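Local coordinates for monalysin (Pseudomonas entomophila, PDB 4MKO), which forms beta-barrel pores in host cell membranes, lysing cells and contributing to intestinal damage and lethality in Drosophila, at residues A[144-149]-A[177-182]. Sequence-based numbering, arbitrary orientation.
Sequences VLVYAH and YYLSAI
His-149 reaches diagonally from its strand to Ser-180 on the antiparallel neighbour, and the path of its side chain illustrates how a buried polar group can be fixed from several directions at once. His-149 CB starts over one face of the Tyr-178 ring, a CH-pi contact 3.7 Å from the ring centroid. His-149 CG lies 3.5 Å from Tyr-178 CZ, and His-149 CD2 comes to 3.3 Å from Tyr-178 CE2. Because the Tyr-178 CG sits between its own backbone N and carbonyl carbon (chi1 69°), the phenol swings back beneath the imidazole, its OH over one face toward the rim; the two planes are inclined by just 13° but laterally displaced, with little overlap. At the tip, His-149 NE2 and Ser-180 OG share a 2.7 Å hydrogen bond in which either may donate; His-149 CE1 lies 3.6 Å from Ser-180 OG, while ND1 bonds to Thr-52 OG1. With both nitrogens engaged, rotation of the imidazole is probably well restrained. Tyr-178 OH is held in turn by Tyr-95.

Further along the same sheet face, Tyr-147 and Ile-182 meet in an apolar contact, the ring carbon CE1 lying 3.7 Å from Ile-182 CG1, close to the ring plane; the phenol oxygen is bonded to Asn-105. On the face of Val-146, Ala-148, Leu-179 and Ala-181 the contacts across the strands are aliphatic: Leu-179 CD2 packs 3.7 Å from Ala-148 CB, and Trp-201 of helix 201-211 packs on Val-146, Leu-179 and Ala-181.

Between these two layers run six backbone hydrogen bonds, two each for the hydrogen-bonded pairs Leu-145/Ile-182, Tyr-147/Ser-180 and His-149/Tyr-178. Strand 136-151 also bonds to strand 46-67 along its other edge, placing this contact among the long, twisted antiparallel strands of the sheet characteristic of aerolysin-like pore-forming toxins.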
loop_
_atom_site.group_PDB
_atom_site.type_symbol
_atom_site.label_atom_id
_atom_site.label_comp_id
_atom_site.label_asym_id
_atom_site.label_seq_id
_atom_site.Cartn_x
_atom_site.Cartn_y
_atom_site.Cartn_z
ATOM N N VAL A 144 -3.288 -2.520 4.090
ATOM C CA VAL A 144 -2.940 -2.044 2.751
ATOM C C VAL A 144 -1.433 -1.812 2.702
ATOM O O VAL A 144 -0.865 -1.168 3.596
ATOM C CB VAL A 144 -3.696 -0.756 2.377
ATOM C CG1 VAL A 144 -3.189 -0.187 1.050
ATOM C CG2 VAL A 144 -5.202 -0.999 2.303
ATOM N N LEU A 145 -0.791 -2.335 1.650
ATOM C CA LEU A 145 0.631 -2.158 1.389
ATOM C C LEU A 145 0.767 -1.103 0.314
ATOM O O LEU A 145 0.182 -1.233 -0.761
ATOM C CB LEU A 145 1.320 -3.479 0.966
ATOM C CG LEU A 145 1.180 -4.636 1.965
ATOM C CD1 LEU A 145 1.635 -5.973 1.345
ATOM C CD2 LEU A 145 1.925 -4.335 3.295
ATOM N N VAL A 146 1.516 -0.039 0.622
ATOM C CA VAL A 146 1.719 1.107 -0.275
ATOM C C VAL A 146 3.135 1.140 -0.826
ATOM O O VAL A 146 4.106 1.040 -0.066
ATOM C CB VAL A 146 1.358 2.451 0.420
ATOM C CG1 VAL A 146 1.466 3.624 -0.562
ATOM C CG2 VAL A 146 -0.050 2.393 1.032
ATOM N N TYR A 147 3.239 1.351 -2.150
ATOM C CA TYR A 147 4.515 1.382 -2.871
ATOM C C TYR A 147 4.721 2.707 -3.583
ATOM O O TYR A 147 3.750 3.313 -4.054
ATOM C CB TYR A 147 4.552 0.225 -3.919
ATOM C CG TYR A 147 4.355 -1.121 -3.267
ATOM C CD1 TYR A 147 3.076 -1.592 -2.972
ATOM C CD2 TYR A 147 5.442 -1.859 -2.806
ATOM C CE1 TYR A 147 2.886 -2.785 -2.285
ATOM C CE2 TYR A 147 5.265 -3.069 -2.134
ATOM C CZ TYR A 147 3.981 -3.514 -1.857
ATOM O OH TYR A 147 3.779 -4.701 -1.199
ATOM N N ALA A 148 5.982 3.154 -3.645
ATOM C CA ALA A 148 6.356 4.345 -4.407
ATOM C C ALA A 148 7.044 3.840 -5.673
ATOM O O ALA A 148 7.760 2.823 -5.645
ATOM C CB ALA A 148 7.309 5.236 -3.612
ATOM N N HIS A 149 6.819 4.545 -6.780
ATOM C CA HIS A 149 7.355 4.130 -8.052
ATOM C C HIS A 149 7.943 5.310 -8.803
ATOM O O HIS A 149 7.409 6.419 -8.728
ATOM C CB HIS A 149 6.198 3.593 -8.926
ATOM C CG HIS A 149 5.367 2.507 -8.316
ATOM N ND1 HIS A 149 5.706 1.176 -8.460
ATOM C CD2 HIS A 149 4.254 2.594 -7.557
ATOM C CE1 HIS A 149 4.770 0.496 -7.818
ATOM N NE2 HIS A 149 3.882 1.305 -7.254
ATOM N N TYR A 177 6.641 9.853 -10.957
ATOM C CA TYR A 177 6.613 9.357 -9.589
ATOM C C TYR A 177 5.177 9.274 -9.145
ATOM O O TYR A 177 4.432 10.237 -9.297
ATOM C CB TYR A 177 7.370 10.302 -8.637
ATOM C CG TYR A 177 8.871 10.248 -8.791
ATOM C CD1 TYR A 177 9.508 10.892 -9.849
ATOM C CD2 TYR A 177 9.661 9.560 -7.871
ATOM C CE1 TYR A 177 10.894 10.828 -10.006
ATOM C CE2 TYR A 177 11.049 9.512 -8.001
ATOM C CZ TYR A 177 11.659 10.146 -9.074
ATOM O OH TYR A 177 13.021 10.127 -9.189
ATOM N N TYR A 178 4.783 8.127 -8.600
ATOM C CA TYR A 178 3.418 7.940 -8.122
ATOM C C TYR A 178 3.406 6.824 -7.067
ATOM O O TYR A 178 4.412 6.117 -6.905
ATOM C CB TYR A 178 2.457 7.602 -9.309
ATOM C CG TYR A 178 2.737 6.235 -9.897
ATOM C CD1 TYR A 178 3.777 6.045 -10.809
ATOM C CD2 TYR A 178 2.027 5.111 -9.471
ATOM C CE1 TYR A 178 4.064 4.782 -11.327
ATOM C CE2 TYR A 178 2.328 3.838 -9.957
ATOM C CZ TYR A 178 3.334 3.682 -10.900
ATOM O OH TYR A 178 3.673 2.422 -11.341
ATOM N N LEU A 179 2.272 6.660 -6.365
ATOM C CA LEU A 179 2.128 5.560 -5.414
ATOM C C LEU A 179 1.071 4.589 -5.911
ATOM O O LEU A 179 0.112 4.999 -6.554
ATOM C CB LEU A 179 1.687 6.048 -4.014
ATOM C CG LEU A 179 2.480 7.177 -3.343
ATOM C CD1 LEU A 179 1.900 7.462 -1.938
ATOM C CD2 LEU A 179 3.967 6.831 -3.222
ATOM N N SER A 180 1.205 3.306 -5.528
ATOM C CA SER A 180 0.179 2.305 -5.770
ATOM C C SER A 180 -0.070 1.580 -4.468
ATOM O O SER A 180 0.724 1.692 -3.530
ATOM C CB SER A 180 0.578 1.322 -6.862
ATOM O OG SER A 180 1.470 0.332 -6.396
ATOM N N ALA A 181 -1.143 0.803 -4.422
ATOM C CA ALA A 181 -1.483 0.093 -3.192
ATOM C C ALA A 181 -2.158 -1.237 -3.505
ATOM O O ALA A 181 -2.954 -1.329 -4.439
ATOM C CB ALA A 181 -2.389 0.957 -2.335
ATOM N N ILE A 182 -1.797 -2.262 -2.737
ATOM C CA ILE A 182 -2.349 -3.616 -2.822
ATOM C C ILE A 182 -2.737 -4.008 -1.395
ATOM O O ILE A 182 -2.288 -3.369 -0.433
ATOM C CB ILE A 182 -1.349 -4.641 -3.465
ATOM C CG1 ILE A 182 -0.131 -4.956 -2.534
ATOM C CG2 ILE A 182 -0.888 -4.195 -4.884
ATOM C CD1 ILE A 182 0.825 -6.060 -2.991
#